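Local coordinates for protein profilin (Schizosaccharomyces pombe, PDB 3D9Y) that binds monomeric actin in a 1:1 complex, thereby tuning actin polymerisation and cytoskeletal structure, binds PIP2, and is essential for cytokinesis in fission yeast, at residues T9-T14 / A112-A117; I17-I22 / V99-E104. One frame throughout, in Å; residues are numbered along the deposited sequence.

The two contacts are neighbours in the profilin fold. Interaction 1 brings the end of helix 3-12 beside helix 108-125. Interaction 2 pairs strands 19-24 and 96-102 in the central antiparallel sheet. The two centres lie about 9 Å apart, and interaction 2 is nested along the chain inside the loop closed by interaction 1. They meet where the helices rest on the sheet. The hydroxyls OG1 of Thr-115 and OG of Ser-100 are 2.8 Å apart, a probable hydrogen bond. CD1 of Ile-17 lies 3.5 Å from OG1 of Thr-115. Strand 19-24 follows helix 3-12 in sequence, and helix 108-125 follows strand 96-102.

Interaction 1: T9-T14 / A112-A117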
ATOM      1  N   THR A   9      -5.449   3.782 -13.546  1.00 15.42           N
ATOM      2  CA  THR A   9      -5.261   5.130 -14.060  1.00 15.73           C
ATOM      3  C   THR A   9      -4.459   5.986 -13.088  1.00 15.73           C
ATOM      4  O   THR A   9      -3.459   6.596 -13.463  1.00 16.54           O
ATOM      5  CB  THR A   9      -6.627   5.803 -14.359  1.00 15.24           C
ATOM      6  OG1 THR A   9      -7.307   5.075 -15.390  1.00 15.39           O
ATOM      7  CG2 THR A   9      -6.449   7.251 -14.811  1.00 15.68           C
ATOM      8  N   SER A  10      -4.876   6.007 -11.829  1.00 14.95           N
ATOM      9  CA  SER A  10      -4.269   6.918 -10.866  1.00 15.07           C
ATOM     10  C   SER A  10      -2.906   6.470 -10.334  1.00 15.10           C
ATOM     11  O   SER A  10      -2.063   7.305 -10.038  1.00 15.21           O
ATOM     12  CB  SER A  10      -5.237   7.176  -9.711  1.00 15.48           C
ATOM     13  OG  SER A  10      -6.434   7.750 -10.205  1.00 15.68           O
ATOM     14  N   LEU A  11      -2.673   5.170 -10.215  1.00 14.70           N
ATOM     15  CA  LEU A  11      -1.381   4.713  -9.693  1.00 14.76           C
ATOM     16  C   LEU A  11      -0.480   4.164 -10.801  1.00 14.59           C
ATOM     17  O   LEU A  11       0.568   4.736 -11.075  1.00 15.74           O
ATOM     18  CB  LEU A  11      -1.589   3.705  -8.561  1.00 15.02           C
ATOM     19  CG  LEU A  11      -2.318   4.275  -7.332  1.00 15.46           C
ATOM     20  CD1 LEU A  11      -2.677   3.200  -6.322  1.00 16.78           C
ATOM     21  CD2 LEU A  11      -1.517   5.373  -6.660  1.00 15.53           C
ATOM     22  N   LEU A  12      -0.866   3.064 -11.440  1.00 14.28           N
ATOM     23  CA  LEU A  12      -0.057   2.529 -12.550  1.00 14.48           C
ATOM     24  C   LEU A  12       0.141   3.525 -13.703  1.00 14.47           C
ATOM     25  O   LEU A  12       1.207   3.541 -14.342  1.00 14.72           O
ATOM     26  CB  LEU A  12      -0.646   1.228 -13.096  1.00 14.12           C
ATOM     27  CG  LEU A  12      -0.820   0.046 -12.146  1.00 15.85           C
ATOM     28  CD1 LEU A  12      -1.181  -1.203 -12.910  1.00 15.43           C
ATOM     29  CD2 LEU A  12       0.411  -0.170 -11.343  1.00 17.56           C
ATOM     30  N   GLY A  13      -0.867   4.353 -13.964  1.00 14.44           N
ATOM     31  CA  GLY A  13      -0.811   5.299 -15.069  1.00 13.99           C
ATOM     32  C   GLY A  13       0.256   6.374 -14.916  1.00 13.79           C
ATOM     33  O   GLY A  13       0.598   7.040 -15.888  1.00 13.32           O
ATOM     34  N   THR A  14       0.785   6.535 -13.703  1.00 13.69           N
ATOM     35  CA  THR A  14       1.848   7.506 -13.461  1.00 13.89           C
ATOM     36  C   THR A  14       3.201   7.086 -14.038  1.00 13.87           C
ATOM     37  O   THR A  14       4.071   7.931 -14.237  1.00 13.70           O
ATOM     38  CB  THR A  14       2.073   7.745 -11.962  1.00 13.84           C
ATOM     39  OG1 THR A  14       2.608   6.547 -11.359  1.00 13.54           O
ATOM     40  CG2 THR A  14       0.769   8.169 -11.284  1.00 13.98           C
ATOM     41  N   ALA A 112       5.954   7.354  -2.538  1.00 12.00           N
ATOM     42  CA  ALA A 112       5.278   7.827  -1.330  1.00 12.60           C
ATOM     43  C   ALA A 112       4.417   9.059  -1.598  1.00 11.94           C
ATOM     44  O   ALA A 112       3.270   9.126  -1.162  1.00 12.06           O
ATOM     45  CB  ALA A 112       6.283   8.120  -0.240  1.00 12.44           C
ATOM     46  N   LYS A 113       4.970  10.047  -2.299  1.00 12.41           N
ATOM     47  CA  LYS A 113       4.254  11.309  -2.539  1.00 12.72           C
ATOM     48  C   LYS A 113       2.972  11.060  -3.335  1.00 12.20           C
ATOM     49  O   LYS A 113       1.907  11.563  -2.986  1.00 12.41           O
ATOM     50  CB  LYS A 113       5.150  12.317  -3.268  1.00 13.07           C
ATOM     51  CG  LYS A 113       6.177  12.988  -2.350  1.00 15.02           C
ATOM     52  CD  LYS A 113       7.357  13.594  -3.126  1.00 15.21           C
ATOM     53  CE  LYS A 113       8.494  14.001  -2.201  1.00 16.15           C
ATOM     54  NZ  LYS A 113       9.813  14.093  -2.904  1.00 17.39           N
ATOM     55  N   ILE A 114       3.070  10.235  -4.375  1.00 11.36           N
ATOM     56  CA  ILE A 114       1.898   9.902  -5.191  1.00 11.36           C
ATOM     57  C   ILE A 114       0.819   9.187  -4.357  1.00 11.37           C
ATOM     58  O   ILE A 114      -0.353   9.570  -4.375  1.00 11.64           O
ATOM     59  CB  ILE A 114       2.317   9.026  -6.401  1.00 10.80           C
ATOM     60  CG1 ILE A 114       3.114   9.868  -7.394  1.00 10.95           C
ATOM     61  CG2 ILE A 114       1.091   8.386  -7.104  1.00 10.07           C
ATOM     62  CD1 ILE A 114       3.972   9.082  -8.325  1.00 12.28           C
ATOM     63  N   THR A 115       1.234   8.170  -3.608  1.00 11.42           N
ATOM     64  CA  THR A 115       0.284   7.319  -2.864  1.00 11.49           C
ATOM     65  C   THR A 115      -0.325   8.078  -1.685  1.00 12.10           C
ATOM     66  O   THR A 115      -1.539   8.004  -1.460  1.00 11.81           O
ATOM     67  CB  THR A 115       0.864   5.955  -2.531  1.00 12.47           C
ATOM     68  OG1 THR A 115       1.514   5.337  -3.580  1.00  7.86           O
ATOM     69  CG2 THR A 115       0.065   5.150  -1.683  1.00 16.13           C
ATOM     70  N   GLU A 116       0.492   8.858  -0.983  1.00 11.32           N
ATOM     71  CA  GLU A 116      -0.019   9.710   0.112  1.00 11.29           C
ATOM     72  C   GLU A 116      -1.019  10.750  -0.403  1.00 11.13           C
ATOM     73  O   GLU A 116      -1.990  11.056   0.258  1.00 11.56           O
ATOM     74  CB  GLU A 116       1.127  10.410   0.843  1.00 11.13           C
ATOM     75  CG  GLU A 116       2.068   9.452   1.606  1.00 11.94           C
ATOM     76  CD  GLU A 116       1.584   9.002   2.997  1.00 14.17           C
ATOM     77  OE1 GLU A 116       0.486   9.394   3.448  1.00 14.82           O
ATOM     78  OE2 GLU A 116       2.338   8.233   3.658  1.00 12.62           O
ATOM     79  N   ALA A 117      -0.747  11.310  -1.575  1.00 11.42           N
ATOM     80  CA  ALA A 117      -1.622  12.322  -2.169  1.00 11.83           C
ATOM     81  C   ALA A 117      -2.961  11.715  -2.552  1.00 12.21           C
ATOM     82  O   ALA A 117      -4.014  12.306  -2.271  1.00 12.49           O
ATOM     83  CB  ALA A 117      -0.948  12.950  -3.372  1.00 10.85           C
TER
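CD2 of Leu-11 meets the CG2 branch of Ile-114 at 4.0 Å, and the two side chains slide past each other in opposite directions. Ile-114 CG2 is also 4.2 Å from CG2 of Thr-14. The other arm of Ile-114 ends in CD1, which faces the Thr-14 hydroxyl OG1 at 4.2 Å. Thr-14 and Ile-114 thus reach toward each other tip to tip. Thr-115 adds a looser touch, its OG1 4.3 Å from CD2 of Leu-11.

The pair of helices is a hallmark of profilin: the N- and C-terminal helices, here 3-12 and 108-125, pack on one face of the central sheet. Ile-17 fits against Leu-11, Ile-114 and Thr-115, and Leu-118 extends the seam beside Leu-11.

No hydrogen bond joins the segments. OG1 of Thr-14 bonds to O of Leu-11 at 2.7 Å, almost in line with the carbonyl. It sits between the backbone N and the carbonyl carbon (chi1 67°), which turns it back toward that carbonyl; Lys-16 N is its second partner. Leu-11 O also accepts from N of Thr-14 at 3.2 Å. OG1 of Thr-115 pairs with Ser-100 OG and Ala-111 O.

Interaction 2: I17-I22 / V99-E104; sequences IDRAAI and VSHYPE
The CG of His-101 is anti to the backbone N (chi1 -177°), while that of Asp-18 lies between its N and carbonyl carbon (chi1 65°). These torsions bring the imidazole and the carboxylate together. Their planes are 27° apart, and Asp-18 OD1 lies at the ring edge. Its approach to CD2 is too close in the model, so the detail is doubtful. No hydrogen bond joins the two side chains. The carboxylate also passes Pro-103, with Asp-18 CG 3.8 Å from Pro-103 CD.

Arg-19 and His-101 lie side by side, their CB atoms 3.9 Å apart. Ala-21 and Val-99 share that sheet face. Ala-20 and Ser-100 are on the other, where CD1 of Ile-17 comes within 3.6 Å of Ser-100 OG. That hydroxyl pairs with Thr-115 of helix 108-125.

The backbones form an antiparallel pair of neighbouring strands in the profilin sheet, with strand 30-33 beyond 19-24 and strand 86-92 beyond 96-102. Arg-19 with His-101 and Ala-21 with Val-99 are hydrogen-bonded pairs; Ala-20 with Ser-100 is the non-hydrogen-bonded pair between them. Ala-21 and Val-99 exchange two bonds, each 2.9 Å from N to O. His-101 N gives a 2.9 Å bond to Arg-19 O. Just before strand 19-24 begins, Asp-18 N reaches His-101 O at 3.0 Å, in a more bent bond.

His-101 O therefore has a donor in Asp-18 N, and this bond carries the backbone pairing one residue beyond the start of strand 19-24.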
ATOM      1  N   ILE A  17       4.718   3.632 -10.347  1.00 15.76           N
ATOM      2  CA  ILE A  17       4.218   2.572  -9.493  1.00 16.35           C
ATOM      3  C   ILE A  17       3.810   1.445 -10.409  1.00 16.67           C
ATOM      4  O   ILE A  17       2.959   1.642 -11.259  1.00 16.32           O
ATOM      5  CB  ILE A  17       3.012   3.055  -8.687  1.00 15.74           C
ATOM      6  CG1 ILE A  17       3.485   4.066  -7.634  1.00 16.28           C
ATOM      7  CG2 ILE A  17       2.271   1.878  -8.034  1.00 16.18           C
ATOM      8  CD1 ILE A  17       2.370   4.887  -6.994  1.00 17.41           C
ATOM      9  N   ASP A  18       4.425   0.278 -10.242  1.00 17.09           N
ATOM     10  CA  ASP A  18       4.289  -0.797 -11.235  1.00 17.61           C
ATOM     11  C   ASP A  18       3.279  -1.884 -10.844  1.00 18.11           C
ATOM     12  O   ASP A  18       2.798  -2.623 -11.714  1.00 18.67           O
ATOM     13  CB  ASP A  18       5.664  -1.376 -11.620  1.00 17.84           C
ATOM     14  CG  ASP A  18       6.363  -2.075 -10.474  1.00 18.19           C
ATOM     15  OD1 ASP A  18       5.985  -1.852  -9.317  1.00 18.47           O
ATOM     16  OD2 ASP A  18       7.301  -2.858 -10.735  1.00 20.49           O
ATOM     17  N   ARG A  19       2.930  -1.960  -9.558  1.00 18.26           N
ATOM     18  CA  ARG A  19       1.832  -2.819  -9.085  1.00 18.17           C
ATOM     19  C   ARG A  19       1.104  -2.090  -7.965  1.00 18.20           C
ATOM     20  O   ARG A  19       1.708  -1.283  -7.252  1.00 17.36           O
ATOM     21  CB  ARG A  19       2.330  -4.184  -8.574  1.00 18.61           C
ATOM     22  CG  ARG A  19       3.563  -4.760  -9.265  1.00 19.38           C
ATOM     23  CD  ARG A  19       3.857  -6.182  -8.785  1.00 20.20           C
ATOM     24  NE  ARG A  19       3.112  -7.181  -9.551  1.00 22.48           N
ATOM     25  CZ  ARG A  19       2.995  -8.469  -9.220  1.00 23.35           C
ATOM     26  NH1 ARG A  19       3.576  -8.957  -8.127  1.00 24.02           N
ATOM     27  NH2 ARG A  19       2.292  -9.281  -9.998  1.00 24.49           N
ATOM     28  N   ALA A  20      -0.189  -2.365  -7.811  1.00 17.68           N
ATOM     29  CA  ALA A  20      -0.979  -1.698  -6.773  1.00 17.48           C
ATOM     30  C   ALA A  20      -2.247  -2.454  -6.398  1.00 17.20           C
ATOM     31  O   ALA A  20      -2.752  -3.294  -7.163  1.00 17.02           O
ATOM     32  CB  ALA A  20      -1.322  -0.266  -7.190  1.00 17.56           C
ATOM     33  N   ALA A  21      -2.747  -2.143  -5.204  1.00 16.97           N
ATOM     34  CA  ALA A  21      -3.992  -2.689  -4.708  1.00 17.01           C
ATOM     35  C   ALA A  21      -4.682  -1.699  -3.779  1.00 16.80           C
ATOM     36  O   ALA A  21      -4.048  -0.789  -3.232  1.00 16.44           O
ATOM     37  CB  ALA A  21      -3.744  -4.015  -4.003  1.00 16.96           C
ATOM     38  N   ILE A  22      -5.995  -1.860  -3.637  1.00 17.08           N
ATOM     39  CA  ILE A  22      -6.775  -1.078  -2.680  1.00 17.22           C
ATOM     40  C   ILE A  22      -7.588  -2.065  -1.855  1.00 17.26           C
ATOM     41  O   ILE A  22      -8.276  -2.911  -2.404  1.00 17.29           O
ATOM     42  CB  ILE A  22      -7.702  -0.065  -3.368  1.00 17.43           C
ATOM     43  CG1 ILE A  22      -6.859   0.897  -4.221  1.00 17.52           C
ATOM     44  CG2 ILE A  22      -8.548   0.682  -2.321  1.00 17.36           C
ATOM     45  CD1 ILE A  22      -7.646   1.832  -5.097  1.00 17.85           C
ATOM     46  N   VAL A  99      -2.094   0.306  -1.457  1.00 13.89           N
ATOM     47  CA  VAL A  99      -0.842  -0.436  -1.510  1.00 13.76           C
ATOM     48  C   VAL A  99      -0.174  -0.202  -2.875  1.00 14.17           C
ATOM     49  O   VAL A  99      -0.721  -0.606  -3.905  1.00 12.90           O
ATOM     50  CB  VAL A  99      -1.111  -1.927  -1.317  1.00 14.13           C
ATOM     51  CG1 VAL A  99       0.171  -2.723  -1.342  1.00 14.31           C
ATOM     52  CG2 VAL A  99      -1.859  -2.170  -0.002  1.00 14.58           C
ATOM     53  N   SER A 100       1.013   0.408  -2.864  1.00 13.70           N
ATOM     54  CA  SER A 100       1.782   0.721  -4.090  1.00 14.20           C
ATOM     55  C   SER A 100       3.180   0.091  -4.086  1.00 14.67           C
ATOM     56  O   SER A 100       3.948   0.334  -3.176  1.00 14.33           O
ATOM     57  CB  SER A 100       1.937   2.245  -4.217  1.00 14.01           C
ATOM     58  OG  SER A 100       0.699   2.872  -4.538  1.00 14.50           O
ATOM     59  N   HIS A 101       3.496  -0.706  -5.105  1.00 14.62           N
ATOM     60  CA  HIS A 101       4.851  -1.228  -5.329  1.00 14.69           C
ATOM     61  C   HIS A 101       5.567  -0.336  -6.347  1.00 14.75           C
ATOM     62  O   HIS A 101       4.953   0.078  -7.337  1.00 14.97           O
ATOM     63  CB  HIS A 101       4.765  -2.674  -5.862  1.00 14.93           C
ATOM     64  CG  HIS A 101       6.092  -3.340  -6.051  1.00 14.87           C
ATOM     65  ND1 HIS A 101       6.598  -4.266  -5.160  1.00 15.64           N
ATOM     66  CD2 HIS A 101       7.006  -3.242  -7.046  1.00 14.68           C
ATOM     67  CE1 HIS A 101       7.768  -4.696  -5.593  1.00 14.37           C
ATOM     68  NE2 HIS A 101       8.041  -4.088  -6.733  1.00 17.83           N
ATOM     69  N   TYR A 102       6.849  -0.053  -6.120  1.00 14.05           N
ATOM     70  CA  TYR A 102       7.671   0.702  -7.066  1.00 14.88           C
ATOM     71  C   TYR A 102       8.979  -0.027  -7.430  1.00 15.15           C
ATOM     72  O   TYR A 102       9.559  -0.722  -6.595  1.00 15.77           O
ATOM     73  CB  TYR A 102       7.948   2.117  -6.535  1.00 15.40           C
ATOM     74  CG  TYR A 102       8.769   2.170  -5.258  1.00 14.80           C
ATOM     75  CD1 TYR A 102      10.145   2.313  -5.312  1.00 15.63           C
ATOM     76  CD2 TYR A 102       8.166   2.098  -4.002  1.00 16.39           C
ATOM     77  CE1 TYR A 102      10.918   2.363  -4.164  1.00 16.36           C
ATOM     78  CE2 TYR A 102       8.935   2.158  -2.842  1.00 15.88           C
ATOM     79  CZ  TYR A 102      10.312   2.294  -2.935  1.00 16.43           C
ATOM     80  OH  TYR A 102      11.109   2.340  -1.814  1.00 17.32           O
ATOM     81  N   PRO A 103       9.425   0.099  -8.696  1.00 15.50           N
ATOM     82  CA  PRO A 103      10.681  -0.483  -9.175  1.00 15.78           C
ATOM     83  C   PRO A 103      11.919   0.352  -8.853  1.00 16.20           C
ATOM     84  O   PRO A 103      11.801   1.463  -8.343  1.00 15.94           O
ATOM     85  CB  PRO A 103      10.471  -0.514 -10.688  1.00 15.71           C
ATOM     86  CG  PRO A 103       9.661   0.690 -10.948  1.00 15.64           C
ATOM     87  CD  PRO A 103       8.704   0.775  -9.794  1.00 15.46           C
ATOM     88  N   GLU A 104      13.099  -0.175  -9.193  1.00 16.46           N
ATOM     89  CA  GLU A 104      14.377   0.489  -8.892  1.00 17.33           C
ATOM     90  C   GLU A 104      14.512   1.911  -9.454  1.00 17.55           C
ATOM     91  O   GLU A 104      15.262   2.733  -8.916  1.00 17.79           O
ATOM     92  CB  GLU A 104      15.566  -0.363  -9.380  1.00 17.35           C
ATOM     93  CG  GLU A 104      15.605  -0.615 -10.893  1.00 18.24           C
ATOM     94  CD  GLU A 104      16.982  -1.012 -11.403  1.00 18.33           C
ATOM     95  OE1 GLU A 104      17.772  -1.599 -10.630  1.00 19.95           O
ATOM     96  OE2 GLU A 104      17.281  -0.736 -12.583  1.00 21.09           O
TER